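PDB 3ZZ1: beta-d-glucoside glucohydrolase from Hypocrea jecorina, which probably hydrolyses terminal, non-reducing beta-D-glucosyl residues with release of beta-D-glucose, as part of cellulose degradation. Local coordinates for residues 97-102 and 148-153; 102-107 and 306-311; 340-344 and 517-521; 579-584 and 627-633; 689-695 and 707-713. All coordinates share one frame; numbering follows the deposited sequence.

Contact 1. Residues 97-102 and 148-153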
# COMPACT_ATOMS: atom_id res chain seq x y z
N ILE A 97 11.03 -8.51 -4.18
CA ILE A 97 11.43 -7.14 -4.54
C ILE A 97 12.86 -6.87 -4.07
O ILE A 97 13.68 -6.36 -4.83
CB ILE A 97 10.46 -6.06 -3.97
CG1 ILE A 97 9.16 -6.05 -4.78
CG2 ILE A 97 11.09 -4.67 -3.99
CD1 ILE A 97 8.01 -5.31 -4.13
N GLY A 98 13.15 -7.23 -2.82
CA GLY A 98 14.49 -7.10 -2.26
C GLY A 98 15.54 -7.80 -3.10
O GLY A 98 16.59 -7.22 -3.41
N GLU A 99 15.25 -9.05 -3.48
CA GLU A 99 16.17 -9.85 -4.31
C GLU A 99 16.51 -9.17 -5.63
O GLU A 99 17.68 -9.13 -6.02
CB GLU A 99 15.59 -11.24 -4.56
CG GLU A 99 15.76 -12.20 -3.39
CD GLU A 99 15.05 -13.53 -3.58
OE1 GLU A 99 14.73 -13.89 -4.73
OE2 GLU A 99 14.82 -14.22 -2.57
N GLU A 100 15.49 -8.63 -6.29
CA GLU A 100 15.67 -7.97 -7.59
C GLU A 100 16.42 -6.65 -7.46
O GLU A 100 17.25 -6.32 -8.31
CB GLU A 100 14.32 -7.76 -8.29
CG GLU A 100 13.58 -9.07 -8.52
CD GLU A 100 12.63 -9.05 -9.69
OE1 GLU A 100 12.45 -7.98 -10.31
OE2 GLU A 100 12.05 -10.12 -10.00
N VAL A 101 16.13 -5.90 -6.40
CA VAL A 101 16.80 -4.63 -6.13
C VAL A 101 18.30 -4.82 -5.90
O VAL A 101 19.11 -4.13 -6.53
CB VAL A 101 16.14 -3.88 -4.94
CG1 VAL A 101 16.90 -2.62 -4.60
CG2 VAL A 101 14.68 -3.54 -5.27
N LYS A 102 18.67 -5.76 -5.03
CA LYS A 102 20.07 -6.06 -4.76
C LYS A 102 20.75 -6.59 -6.02
O LYS A 102 21.86 -6.16 -6.36
CB LYS A 102 20.19 -7.07 -3.61
CG LYS A 102 21.62 -7.36 -3.17
CD LYS A 102 21.65 -7.97 -1.78
CE LYS A 102 23.05 -8.43 -1.40
NZ LYS A 102 23.41 -9.71 -2.06
N ILE A 148 11.86 -7.14 2.35
CA ILE A 148 12.87 -6.38 1.60
C ILE A 148 14.22 -6.43 2.31
O ILE A 148 15.24 -6.79 1.71
CB ILE A 148 12.45 -4.90 1.38
CG1 ILE A 148 11.19 -4.81 0.51
CG2 ILE A 148 13.59 -4.10 0.73
CD1 ILE A 148 10.46 -3.47 0.63
N GLN A 149 14.23 -6.08 3.60
CA GLN A 149 15.49 -5.89 4.33
C GLN A 149 16.19 -7.19 4.73
O GLN A 149 17.39 -7.19 5.03
CB GLN A 149 15.31 -4.94 5.52
CG GLN A 149 14.80 -3.55 5.09
CD GLN A 149 14.93 -2.48 6.16
OE1 GLN A 149 15.09 -2.77 7.35
NE2 GLN A 149 14.86 -1.22 5.74
N SER A 150 15.47 -8.31 4.71
CA SER A 150 16.08 -9.62 4.97
C SER A 150 17.10 -9.98 3.88
O SER A 150 17.99 -10.80 4.09
CB SER A 150 15.02 -10.71 5.03
OG SER A 150 14.54 -11.01 3.73
N VAL A 151 16.93 -9.36 2.71
CA VAL A 151 17.78 -9.57 1.54
C VAL A 151 19.03 -8.69 1.61
O VAL A 151 20.03 -8.97 0.94
CB VAL A 151 16.99 -9.29 0.23
CG1 VAL A 151 17.89 -9.38 -1.00
CG2 VAL A 151 15.81 -10.24 0.10
N GLY A 152 18.97 -7.65 2.42
CA GLY A 152 20.11 -6.75 2.60
C GLY A 152 19.95 -5.49 1.77
O GLY A 152 20.93 -4.91 1.29
N VAL A 153 18.69 -5.07 1.62
CA VAL A 153 18.34 -3.88 0.86
C VAL A 153 17.68 -2.90 1.82
O VAL A 153 16.97 -3.32 2.74
CB VAL A 153 17.36 -4.23 -0.30
CG1 VAL A 153 16.88 -2.97 -1.03
CG2 VAL A 153 18.00 -5.20 -1.26

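Contact 2. Residues 102-107 and 306-311. With NAG (2-acetamido-2-deoxy-beta-D-glucopyranose), chain B.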
# COMPACT_ATOMS: atom_id res chain seq x y z
N LYS A 102 18.67 -5.76 -5.03
CA LYS A 102 20.07 -6.06 -4.76
C LYS A 102 20.75 -6.59 -6.02
O LYS A 102 21.86 -6.16 -6.36
CB LYS A 102 20.19 -7.07 -3.61
CG LYS A 102 21.62 -7.36 -3.17
CD LYS A 102 21.65 -7.97 -1.78
CE LYS A 102 23.05 -8.43 -1.40
NZ LYS A 102 23.41 -9.71 -2.06
N ALA A 103 20.08 -7.51 -6.71
CA ALA A 103 20.62 -8.10 -7.93
C ALA A 103 20.88 -7.05 -9.00
O ALA A 103 21.73 -7.25 -9.88
CB ALA A 103 19.69 -9.20 -8.44
N SER A 104 20.17 -5.93 -8.92
CA SER A 104 20.35 -4.81 -9.85
C SER A 104 21.37 -3.79 -9.33
O SER A 104 21.67 -2.80 -10.00
CB SER A 104 19.01 -4.13 -10.15
OG SER A 104 18.10 -5.03 -10.74
N GLY A 105 21.89 -4.03 -8.12
CA GLY A 105 22.94 -3.19 -7.55
C GLY A 105 22.45 -1.87 -7.01
O GLY A 105 23.18 -0.88 -7.01
N ILE A 106 21.19 -1.86 -6.57
CA ILE A 106 20.58 -0.71 -5.94
C ILE A 106 20.58 -0.93 -4.43
O ILE A 106 20.22 -2.02 -3.96
CB ILE A 106 19.12 -0.52 -6.43
CG1 ILE A 106 19.10 -0.29 -7.94
CG2 ILE A 106 18.43 0.62 -5.67
CD1 ILE A 106 17.83 -0.77 -8.62
N HIS A 107 20.97 0.09 -3.67
CA HIS A 107 21.02 0.01 -2.21
C HIS A 107 19.67 0.32 -1.55
O HIS A 107 19.31 -0.30 -0.54
CB HIS A 107 22.09 0.94 -1.65
CG HIS A 107 23.44 0.74 -2.26
ND1 HIS A 107 24.02 1.67 -3.11
CD2 HIS A 107 24.33 -0.28 -2.17
CE1 HIS A 107 25.20 1.23 -3.50
NE2 HIS A 107 25.41 0.05 -2.95
N TYR A 306 28.66 -6.59 -2.84
CA TYR A 306 27.36 -6.07 -3.27
C TYR A 306 27.40 -5.85 -4.78
O TYR A 306 28.35 -5.26 -5.28
CB TYR A 306 27.02 -4.76 -2.55
CG TYR A 306 25.53 -4.49 -2.46
CD1 TYR A 306 24.78 -4.99 -1.40
CD2 TYR A 306 24.88 -3.73 -3.43
CE1 TYR A 306 23.42 -4.75 -1.30
CE2 TYR A 306 23.50 -3.48 -3.35
CZ TYR A 306 22.78 -4.00 -2.28
OH TYR A 306 21.43 -3.77 -2.18
N PRO A 307 26.37 -6.33 -5.50
CA PRO A 307 26.37 -6.19 -6.96
C PRO A 307 26.45 -4.73 -7.39
O PRO A 307 25.97 -3.85 -6.68
CB PRO A 307 25.03 -6.80 -7.37
CG PRO A 307 24.69 -7.75 -6.27
CD PRO A 307 25.16 -7.03 -5.03
N SER A 308 27.07 -4.50 -8.54
CA SER A 308 27.18 -3.16 -9.10
C SER A 308 25.84 -2.79 -9.74
O SER A 308 25.04 -3.67 -10.08
CB SER A 308 28.30 -3.11 -10.13
OG SER A 308 28.00 -3.99 -11.19
N PHE A 309 25.61 -1.49 -9.90
CA PHE A 309 24.36 -1.00 -10.47
C PHE A 309 24.24 -1.36 -11.95
O PHE A 309 25.10 -1.01 -12.76
CB PHE A 309 24.21 0.52 -10.29
CG PHE A 309 23.02 1.10 -11.02
CD1 PHE A 309 21.74 0.94 -10.52
CD2 PHE A 309 23.19 1.79 -12.22
CE1 PHE A 309 20.63 1.47 -11.19
CE2 PHE A 309 22.10 2.32 -12.90
CZ PHE A 309 20.81 2.16 -12.38
N ASN A 310 23.15 -2.05 -12.29
CA ASN A 310 22.85 -2.39 -13.66
C ASN A 310 21.39 -2.82 -13.77
O ASN A 310 21.01 -3.89 -13.28
CB ASN A 310 23.80 -3.47 -14.17
CG ASN A 310 23.59 -3.81 -15.63
OD1 ASN A 310 22.59 -3.44 -16.25
ND2 ASN A 310 24.55 -4.54 -16.20
N ILE A 311 20.58 -1.98 -14.40
CA ILE A 311 19.14 -2.27 -14.55
C ILE A 311 18.81 -2.95 -15.87
O ILE A 311 17.64 -3.06 -16.25
CB ILE A 311 18.26 -1.01 -14.31
CG1 ILE A 311 18.81 0.20 -15.07
CG2 ILE A 311 18.14 -0.71 -12.80
CD1 ILE A 311 17.89 1.40 -15.08
C1 NAG B . 24.46 -4.96 -17.57
C2 NAG B . 25.84 -5.05 -18.23
C3 NAG B . 25.74 -5.73 -19.60
C4 NAG B . 24.93 -7.03 -19.53
C5 NAG B . 23.59 -6.76 -18.86
C6 NAG B . 22.73 -8.02 -18.75
C7 NAG B . 27.53 -3.36 -17.71
C8 NAG B . 27.94 -1.93 -17.89
N2 NAG B . 26.39 -3.71 -18.30
O3 NAG B . 27.04 -6.04 -20.05
O4 NAG B . 24.72 -7.56 -20.82
O5 NAG B . 23.84 -6.23 -17.58
O6 NAG B . 23.24 -8.89 -17.77
O7 NAG B . 28.24 -4.13 -17.05
O HOH W 1 26.17 -0.94 -6.09

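Contact 3. Residues 340-344 and 517-521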
# COMPACT_ATOMS: atom_id res chain seq x y z
N ILE A 340 -23.26 -18.50 -11.38
CA ILE A 340 -22.72 -18.49 -12.74
C ILE A 340 -21.21 -18.75 -12.74
O ILE A 340 -20.66 -19.31 -13.69
CB ILE A 340 -23.07 -17.15 -13.46
CG1 ILE A 340 -22.79 -17.25 -14.97
CG2 ILE A 340 -22.33 -15.97 -12.82
CD1 ILE A 340 -23.26 -16.03 -15.76
N LEU A 341 -20.55 -18.33 -11.66
CA LEU A 341 -19.14 -18.64 -11.43
C LEU A 341 -19.02 -19.73 -10.36
O LEU A 341 -19.77 -19.73 -9.39
CB LEU A 341 -18.36 -17.39 -11.01
CG LEU A 341 -18.10 -16.31 -12.06
CD1 LEU A 341 -17.30 -15.17 -11.45
CD2 LEU A 341 -17.38 -16.87 -13.27
N PRO A 342 -18.06 -20.67 -10.54
CA PRO A 342 -17.11 -20.72 -11.64
C PRO A 342 -17.74 -21.25 -12.92
O PRO A 342 -18.73 -22.00 -12.87
CB PRO A 342 -16.05 -21.69 -11.14
CG PRO A 342 -16.77 -22.60 -10.21
CD PRO A 342 -17.88 -21.80 -9.60
N LEU A 343 -17.17 -20.85 -14.05
CA LEU A 343 -17.60 -21.31 -15.36
C LEU A 343 -17.28 -22.78 -15.51
O LEU A 343 -16.21 -23.23 -15.10
CB LEU A 343 -16.90 -20.52 -16.47
CG LEU A 343 -17.00 -18.99 -16.50
CD1 LEU A 343 -16.08 -18.43 -17.57
CD2 LEU A 343 -18.43 -18.54 -16.73
N LYS A 344 -18.21 -23.52 -16.09
CA LYS A 344 -18.02 -24.94 -16.31
C LYS A 344 -17.66 -25.17 -17.77
O LYS A 344 -16.52 -24.93 -18.18
CB LYS A 344 -19.27 -25.73 -15.91
CG LYS A 344 -19.87 -25.35 -14.56
CD LYS A 344 -19.30 -26.17 -13.43
CE LYS A 344 -20.09 -25.92 -12.15
NZ LYS A 344 -20.00 -27.05 -11.18
N VAL A 517 -9.47 -18.04 -11.19
CA VAL A 517 -10.70 -17.75 -10.45
C VAL A 517 -11.95 -18.04 -11.28
O VAL A 517 -12.85 -18.74 -10.80
CB VAL A 517 -10.69 -16.30 -9.89
CG1 VAL A 517 -12.08 -15.87 -9.46
CG2 VAL A 517 -9.72 -16.20 -8.72
N LEU A 518 -12.00 -17.53 -12.51
CA LEU A 518 -13.18 -17.69 -13.38
C LEU A 518 -13.57 -19.14 -13.62
O LEU A 518 -14.76 -19.47 -13.61
CB LEU A 518 -12.98 -16.98 -14.73
CG LEU A 518 -13.04 -15.45 -14.85
CD1 LEU A 518 -12.87 -15.05 -16.31
CD2 LEU A 518 -14.32 -14.85 -14.28
N TRP A 519 -12.58 -20.01 -13.82
CA TRP A 519 -12.83 -21.44 -14.04
C TRP A 519 -12.81 -22.26 -12.75
O TRP A 519 -13.04 -23.47 -12.78
CB TRP A 519 -11.89 -22.01 -15.10
CG TRP A 519 -12.50 -21.99 -16.49
CD1 TRP A 519 -13.21 -23.00 -17.09
CD2 TRP A 519 -12.47 -20.91 -17.43
NE1 TRP A 519 -13.62 -22.61 -18.35
CE2 TRP A 519 -13.18 -21.34 -18.58
CE3 TRP A 519 -11.92 -19.62 -17.41
CZ2 TRP A 519 -13.35 -20.52 -19.70
CZ3 TRP A 519 -12.09 -18.81 -18.53
CH2 TRP A 519 -12.80 -19.27 -19.66
N GLY A 520 -12.55 -21.60 -11.63
CA GLY A 520 -12.60 -22.23 -10.32
C GLY A 520 -11.48 -23.20 -9.99
O GLY A 520 -11.67 -24.09 -9.17
N ASP A 521 -10.33 -23.04 -10.63
CA ASP A 521 -9.12 -23.76 -10.24
C ASP A 521 -8.78 -23.41 -8.79
O ASP A 521 -8.35 -24.25 -8.02
CB ASP A 521 -7.95 -23.41 -11.16
CG ASP A 521 -8.09 -23.98 -12.56
OD1 ASP A 521 -9.11 -24.65 -12.85
OD2 ASP A 521 -7.17 -23.77 -13.38
O HOH W 2 -14.69 -25.09 -14.01

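Contact 4. Residues 579-584 and 627-633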
# COMPACT_ATOMS: atom_id res chain seq x y z
N TYR A 579 -16.49 -19.28 -3.39
CA TYR A 579 -17.27 -20.34 -4.03
C TYR A 579 -17.81 -21.34 -3.00
O TYR A 579 -18.49 -22.30 -3.35
CB TYR A 579 -16.46 -21.08 -5.11
CG TYR A 579 -16.13 -20.26 -6.34
CD1 TYR A 579 -16.93 -19.17 -6.72
CD2 TYR A 579 -15.04 -20.58 -7.14
CE1 TYR A 579 -16.63 -18.42 -7.86
CE2 TYR A 579 -14.73 -19.84 -8.28
CZ TYR A 579 -15.53 -18.77 -8.63
OH TYR A 579 -15.22 -18.03 -9.75
N THR A 580 -17.49 -21.09 -1.74
CA THR A 580 -17.98 -21.93 -0.65
C THR A 580 -18.42 -21.06 0.54
O THR A 580 -18.38 -19.82 0.45
CB THR A 580 -16.95 -23.01 -0.25
OG1 THR A 580 -17.56 -23.97 0.63
CG2 THR A 580 -15.69 -22.41 0.42
N LYS A 581 -18.86 -21.69 1.62
CA LYS A 581 -19.27 -20.98 2.84
C LYS A 581 -18.42 -21.42 4.03
O LYS A 581 -17.88 -22.52 4.04
CB LYS A 581 -20.75 -21.21 3.14
CG LYS A 581 -21.72 -20.79 2.04
CD LYS A 581 -21.80 -19.26 1.88
CE LYS A 581 -22.88 -18.87 0.88
NZ LYS A 581 -24.22 -19.39 1.28
N PHE A 582 -18.31 -20.56 5.04
CA PHE A 582 -17.52 -20.84 6.22
C PHE A 582 -18.33 -20.50 7.47
O PHE A 582 -19.04 -19.49 7.48
CB PHE A 582 -16.23 -20.00 6.23
CG PHE A 582 -15.37 -20.19 5.01
CD1 PHE A 582 -14.43 -21.21 4.95
CD2 PHE A 582 -15.50 -19.33 3.91
CE1 PHE A 582 -13.63 -21.38 3.83
CE2 PHE A 582 -14.69 -19.50 2.78
CZ PHE A 582 -13.76 -20.53 2.75
N ASN A 583 -18.26 -21.33 8.50
CA ASN A 583 -18.79 -20.88 9.79
C ASN A 583 -17.83 -20.81 10.96
O ASN A 583 -16.88 -21.60 11.07
CB ASN A 583 -20.17 -21.44 10.18
CG ASN A 583 -20.50 -22.74 9.52
OD1 ASN A 583 -20.12 -23.81 10.00
ND2 ASN A 583 -21.25 -22.68 8.42
N TYR A 584 -18.08 -19.81 11.80
CA TYR A 584 -17.22 -19.46 12.91
C TYR A 584 -17.82 -20.01 14.19
O TYR A 584 -19.04 -19.93 14.40
CB TYR A 584 -17.11 -17.93 13.02
CG TYR A 584 -16.44 -17.22 11.85
CD1 TYR A 584 -16.79 -17.50 10.52
CD2 TYR A 584 -15.47 -16.25 12.08
CE1 TYR A 584 -16.17 -16.83 9.45
CE2 TYR A 584 -14.85 -15.58 11.02
CZ TYR A 584 -15.21 -15.87 9.72
OH TYR A 584 -14.59 -15.21 8.69
N VAL A 627 -16.97 -26.81 -1.98
CA VAL A 627 -15.64 -26.80 -2.60
C VAL A 627 -14.57 -26.20 -1.68
O VAL A 627 -14.89 -25.58 -0.66
CB VAL A 627 -15.63 -26.04 -3.97
CG1 VAL A 627 -16.53 -26.72 -4.99
CG2 VAL A 627 -16.01 -24.56 -3.79
N THR A 628 -13.31 -26.40 -2.05
CA THR A 628 -12.17 -25.86 -1.32
C THR A 628 -12.15 -24.33 -1.46
O THR A 628 -12.44 -23.79 -2.53
CB THR A 628 -10.85 -26.50 -1.82
OG1 THR A 628 -10.89 -27.91 -1.57
CG2 THR A 628 -9.62 -25.91 -1.13
N GLY A 629 -11.82 -23.65 -0.37
CA GLY A 629 -11.72 -22.20 -0.38
C GLY A 629 -10.97 -21.65 0.81
O GLY A 629 -10.92 -22.30 1.87
N ALA A 630 -10.38 -20.47 0.64
CA ALA A 630 -9.69 -19.79 1.73
C ALA A 630 -10.58 -18.70 2.30
O ALA A 630 -11.23 -17.95 1.56
CB ALA A 630 -8.36 -19.22 1.25
N GLU A 631 -10.63 -18.61 3.63
CA GLU A 631 -11.42 -17.59 4.31
C GLU A 631 -10.54 -16.58 5.05
O GLU A 631 -9.57 -16.96 5.71
CB GLU A 631 -12.41 -18.23 5.28
CG GLU A 631 -13.13 -17.26 6.24
CD GLU A 631 -14.13 -16.33 5.55
OE1 GLU A 631 -14.03 -16.10 4.33
OE2 GLU A 631 -15.02 -15.81 6.25
N VAL A 632 -10.90 -15.31 4.93
CA VAL A 632 -10.25 -14.24 5.68
C VAL A 632 -11.12 -13.86 6.88
O VAL A 632 -12.16 -13.22 6.72
CB VAL A 632 -9.96 -13.00 4.80
CG1 VAL A 632 -9.30 -11.89 5.61
CG2 VAL A 632 -9.08 -13.39 3.62
N ALA A 633 -10.70 -14.28 8.07
CA ALA A 633 -11.39 -13.93 9.31
C ALA A 633 -10.82 -12.63 9.86
O ALA A 633 -9.61 -12.44 9.89
CB ALA A 633 -11.24 -15.04 10.33

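Contact 5. Residues 689-695 and 707-713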
# COMPACT_ATOMS: atom_id res chain seq x y z
N PRO A 689 -7.45 2.39 27.86
CA PRO A 689 -8.52 2.72 28.81
C PRO A 689 -9.00 1.49 29.56
O PRO A 689 -8.92 0.38 29.04
CB PRO A 689 -9.63 3.25 27.90
CG PRO A 689 -9.40 2.56 26.59
CD PRO A 689 -7.92 2.40 26.46
N SER A 690 -9.47 1.70 30.79
CA SER A 690 -10.09 0.62 31.55
C SER A 690 -11.51 0.40 31.05
O SER A 690 -12.11 1.29 30.42
CB SER A 690 -10.07 0.91 33.05
OG SER A 690 -10.93 1.98 33.38
N GLY A 691 -12.06 -0.78 31.31
CA GLY A 691 -13.41 -1.11 30.89
C GLY A 691 -13.48 -2.34 30.01
O GLY A 691 -12.48 -3.06 29.83
N SER A 692 -14.67 -2.58 29.46
CA SER A 692 -14.94 -3.74 28.62
C SER A 692 -14.84 -3.37 27.14
O SER A 692 -15.58 -2.51 26.65
CB SER A 692 -16.32 -4.31 28.95
OG SER A 692 -16.52 -5.54 28.29
N PHE A 693 -13.90 -4.01 26.46
CA PHE A 693 -13.70 -3.85 25.02
C PHE A 693 -14.60 -4.83 24.28
O PHE A 693 -14.62 -6.02 24.60
CB PHE A 693 -12.25 -4.16 24.64
CG PHE A 693 -11.26 -3.09 25.02
CD1 PHE A 693 -10.82 -2.95 26.34
CD2 PHE A 693 -10.73 -2.25 24.05
CE1 PHE A 693 -9.89 -1.97 26.68
CE2 PHE A 693 -9.79 -1.27 24.39
CZ PHE A 693 -9.38 -1.13 25.71
N GLY A 694 -15.34 -4.34 23.30
CA GLY A 694 -16.13 -5.21 22.43
C GLY A 694 -15.24 -6.00 21.50
O GLY A 694 -14.37 -5.44 20.82
N ILE A 695 -15.44 -7.32 21.46
CA ILE A 695 -14.69 -8.20 20.57
C ILE A 695 -15.63 -8.74 19.50
O ILE A 695 -16.61 -9.41 19.81
CB ILE A 695 -13.99 -9.34 21.36
CG1 ILE A 695 -13.05 -8.77 22.43
CG2 ILE A 695 -13.27 -10.31 20.42
CD1 ILE A 695 -11.94 -7.85 21.90
N THR A 707 -19.33 -12.56 18.85
CA THR A 707 -18.90 -11.45 19.71
C THR A 707 -18.53 -11.96 21.09
O THR A 707 -19.10 -12.92 21.59
CB THR A 707 -20.00 -10.37 19.88
OG1 THR A 707 -21.15 -10.94 20.52
CG2 THR A 707 -20.40 -9.75 18.55
N SER A 708 -17.55 -11.28 21.69
CA SER A 708 -17.16 -11.52 23.07
C SER A 708 -16.74 -10.18 23.67
O SER A 708 -17.07 -9.11 23.14
CB SER A 708 -16.01 -12.53 23.13
OG SER A 708 -15.80 -13.01 24.45
N THR A 709 -16.04 -10.23 24.80
CA THR A 709 -15.55 -9.04 25.48
C THR A 709 -14.13 -9.24 25.97
O THR A 709 -13.70 -10.36 26.28
CB THR A 709 -16.44 -8.67 26.70
OG1 THR A 709 -16.58 -9.81 27.55
CG2 THR A 709 -17.82 -8.18 26.26
N LEU A 710 -13.38 -8.14 26.03
CA LEU A 710 -12.07 -8.13 26.65
C LEU A 710 -12.13 -7.10 27.77
O LEU A 710 -12.48 -5.94 27.54
CB LEU A 710 -10.98 -7.80 25.62
CG LEU A 710 -9.53 -8.09 26.02
CD1 LEU A 710 -8.70 -8.45 24.79
CD2 LEU A 710 -8.90 -6.92 26.77
N SER A 711 -11.81 -7.54 28.98
CA SER A 711 -11.98 -6.72 30.16
C SER A 711 -10.64 -6.21 30.69
O SER A 711 -9.75 -7.00 31.01
CB SER A 711 -12.71 -7.54 31.24
OG SER A 711 -12.81 -6.81 32.45
N VAL A 712 -10.52 -4.89 30.79
CA VAL A 712 -9.33 -4.24 31.35
C VAL A 712 -9.71 -3.52 32.65
O VAL A 712 -10.56 -2.62 32.63
CB VAL A 712 -8.70 -3.24 30.34
CG1 VAL A 712 -7.47 -2.57 30.92
CG2 VAL A 712 -8.34 -3.96 29.04
N ALA A 713 -9.10 -3.92 33.76
CA ALA A 713 -9.43 -3.38 35.09
C ALA A 713 -9.09 -1.89 35.23
O ALA A 713 -8.12 -1.41 34.64
CB ALA A 713 -8.76 -4.19 36.19

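Contact 1. Residues 97-102 and 148-153
Gly-98, inside the last turns of helix 87-103, meets Ile-148 near the end of helix 134-150, their CA atoms 4.2 Å apart. Beyond Ile-148 the second helix runs out, and Gly-152, with a positive phi (100°), turns the chain into Val-153. No hydrogen bond spans the two segments. A side chain on Gly-98 would collide with the carbonyl oxygen of Ile-148, so the bare backbone is what permits the approach. Two valines close over it. Val-151 CG1 lies 3.5 Å from Gly-98 O, while Val-151 CG2 comes to 4.0 Å from Glu-99 CG, the extended glutamate passing at about a right angle and carrying its carboxylate on to His-319. Val-153 divides its branches: CG2 sits 3.3 Å from Gly-98 O, and CG1, anti to the backbone N (chi1 175°), meets Val-101 CG1 at 3.6 Å. Such side-by-side helices, each leading into one of the adjacent parallel strands 108-109 and 154-160, are characteristic of the barrel-type N-terminal domain of family 3 glycosidases.

Contact 2. Residues 102-107 and 306-311
Ser-104 O accepts the backbone N-H of Asn-310 at 2.8 Å, a nearly straight bond (168°) whose donor stands above the carbonyl plane. Phe-309 CA adds a CA-H...O contact to the same oxygen, and Ser-104 OG bonds back to Glu-100 O. At the other end Tyr-306 OH donates to Ile-106 O at 2.8 Å, the acceptor lying at the edge of the ring in its plane. His-107 CD2 comes over a face of that ring, 3.5 Å from Tyr-306 CE2, with His-107 ND1 engaged by Cys-58 N. Between these bonds Gly-105 closes helix 87-103 in a Schellman motif, its N bonded to Lys-102 O; any CB on it would run into Ser-308 O and Phe-309 N. One water donates to both Gly-105 O (3.1 Å) and Pro-307 O (3.0 Å), while Ser-308 O and Ala-103 O share Arg-313 NH1. Asn-310 belongs to an Asn-Ile-Ser glycosylation sequon: CG is anti to the backbone N (chi1 -177°), which carries the amide away from the 102-107 turn, ND2 is bonded covalently to C1 of the N-acetylglucosamine, and OD1 accepts from Ser-312 N.

Contact 3. Residues 340-344 and 517-521
Leu-343 CD1 sits over the six-membered ring of Trp-519, 3.9 Å from its centroid and only 9° off the ring normal, a CH-pi contact made squarely on the face. Beside it Leu-341 CD2 meets Leu-518 CD2 at 3.8 Å, and Ile-477 of strand 476-482 touches both Leu-341 and Leu-343. The indole, held at an unusual chi1 of -94°, reaches back toward 340-344 although its CB points away, and it also packs on Ile-399 and Ala-403 of helix 395-404. With a serine in place of Trp-519, the CD1 methyl of Leu-343 would probably lose its aromatic platform and a gap would open between the loop and that helix. Further out, Pro-342, which follows a cis peptide bond, sets CB 3.5 Å from Gly-520 N, where a side chain on the glycine would clash. The polar edge is made by the backbone. Leu-343 N donates to Leu-518 O at 2.8 Å, the N-H pointing almost straight down the carbonyl axis, and one water donates to Leu-343 O and Trp-519 O, 2.6 Å from each. Gly-520, with positive phi, ends helix 510-518 in a Schellman motif. A helix end thus bound to the loop joining strands 332-336 and 348-352 belongs to the layered alpha/beta fold of the family 3 C-terminal domain.

Contact 4. Residues 579-584 and 627-633
Val-627 opens the segment by pressing CG2 against Tyr-579, 3.4 Å from Tyr-579 O and 3.7 Å from Tyr-579 CB. Its carbonyl oxygen lies 3.3 Å from Thr-580 CB but takes its hydrogen bond from Asn-623 ND2, while Thr-580 OG1 bonds to Asn-623 OD1, so one asparagine ties both segments. At Gly-629 the lack of a side chain matters, since a CB would clash with Thr-580 CG2; Gly-629 O comes to the edge of the Phe-582 ring, 3.5 Å from CZ. Glu-631 carries the centre of the contact. Its CB stands over the middle of the Phe-582 ring, 3.3 Å from the centroid, and the bend at chi2 (69°) lays the carboxylate above the rim of the same face, near CD2, the two planes only 16° apart. Tyr-584 OH donates to Glu-631 OE2 at 2.5 Å, on the anti side and somewhat out of the carboxylate plane, with ring and carboxylate nearly perpendicular (82°). Glu-631 OE1 forms a salt bridge to Lys-527, which also bonds Val-632 O; this ammonium would probably favour the charged carboxylate, whose two oxygens are thus gripped by different partners. Last, Ala-633 CB packs on Tyr-584 CE2 at 3.7 Å. Strands 582-584 and 629-633, 9.2 Å apart at their axes and joined through side chains instead of backbone bonds, are the facing layers of a beta sandwich, the fibronectin type III-like fold.

Contact 5. Residues 689-695 and 707-713
Phe-693 and Leu-710 form a hydrogen-bonded antiparallel pair with CB atoms 4.0 Å apart, yet the ring does not lie over the leucine. With CG anti to the carbonyl carbon (chi1 -74°), the phenyl swings toward Val-712, and CE1 meets Val-712 CG2 at 3.5 Å, the two side chains slanting across each other. Leu-710 O lies at the ring edge, in its plane. Ile-695 makes a similar diagonal: paired with Ser-708, it bends at chi2 (-58°) and brings CD1 to 3.8 Å from Leu-710 CB, so Leu-710 is touched by two neighbours of the opposite strand. These residues share one face of the hairpin formed by strands 691-698 and 704-712, the edge of a four-stranded antiparallel sheet in the fibronectin type III-like domain; Ile-695 packs onward against Val-617, and Leu-710 against Ala-615 and Val-589, in the other sheet. Replacing Phe-693 by an alanine is likely to leave Val-712 CG2 without its aromatic neighbour and Tyr-639 without an edge-to-face partner. On the other face Ser-692 OG rests 3.5 Å from Thr-709 CB. Six backbone bonds fix the register. Phe-693 N to Leu-710 O measures 2.6 Å, in the carbonyl plane, whereas Ile-695 N approaches Ser-708 O from well above that plane. Gly-691 N donates almost perfectly straight (178°) to Val-712 O, 2.7 Å away.

Contacts 1 and 2 lie about 10 Å apart between centres, share Lys-102 at the end of helix 87-103, and interlace along the chain, so the loop 306-311 is fastened to the same helix that packs on 148-153. Contacts 3, 4 and 5 follow in series. Contact 3 is in the second domain; its centre is about 16 Å from that of contact 4, and Tyr-579 joins them by donating its hydroxyl to Val-517 O and packing on Pro-342, a link between this domain and the beta sandwich. Contacts 4 and 5, about 28 Å apart between centres, reach one sheet through neighbouring strands 629-638 and 691-698. Contacts 2 and 5, with centres about 50 Å apart, mark opposite sides of this three-domain enzyme.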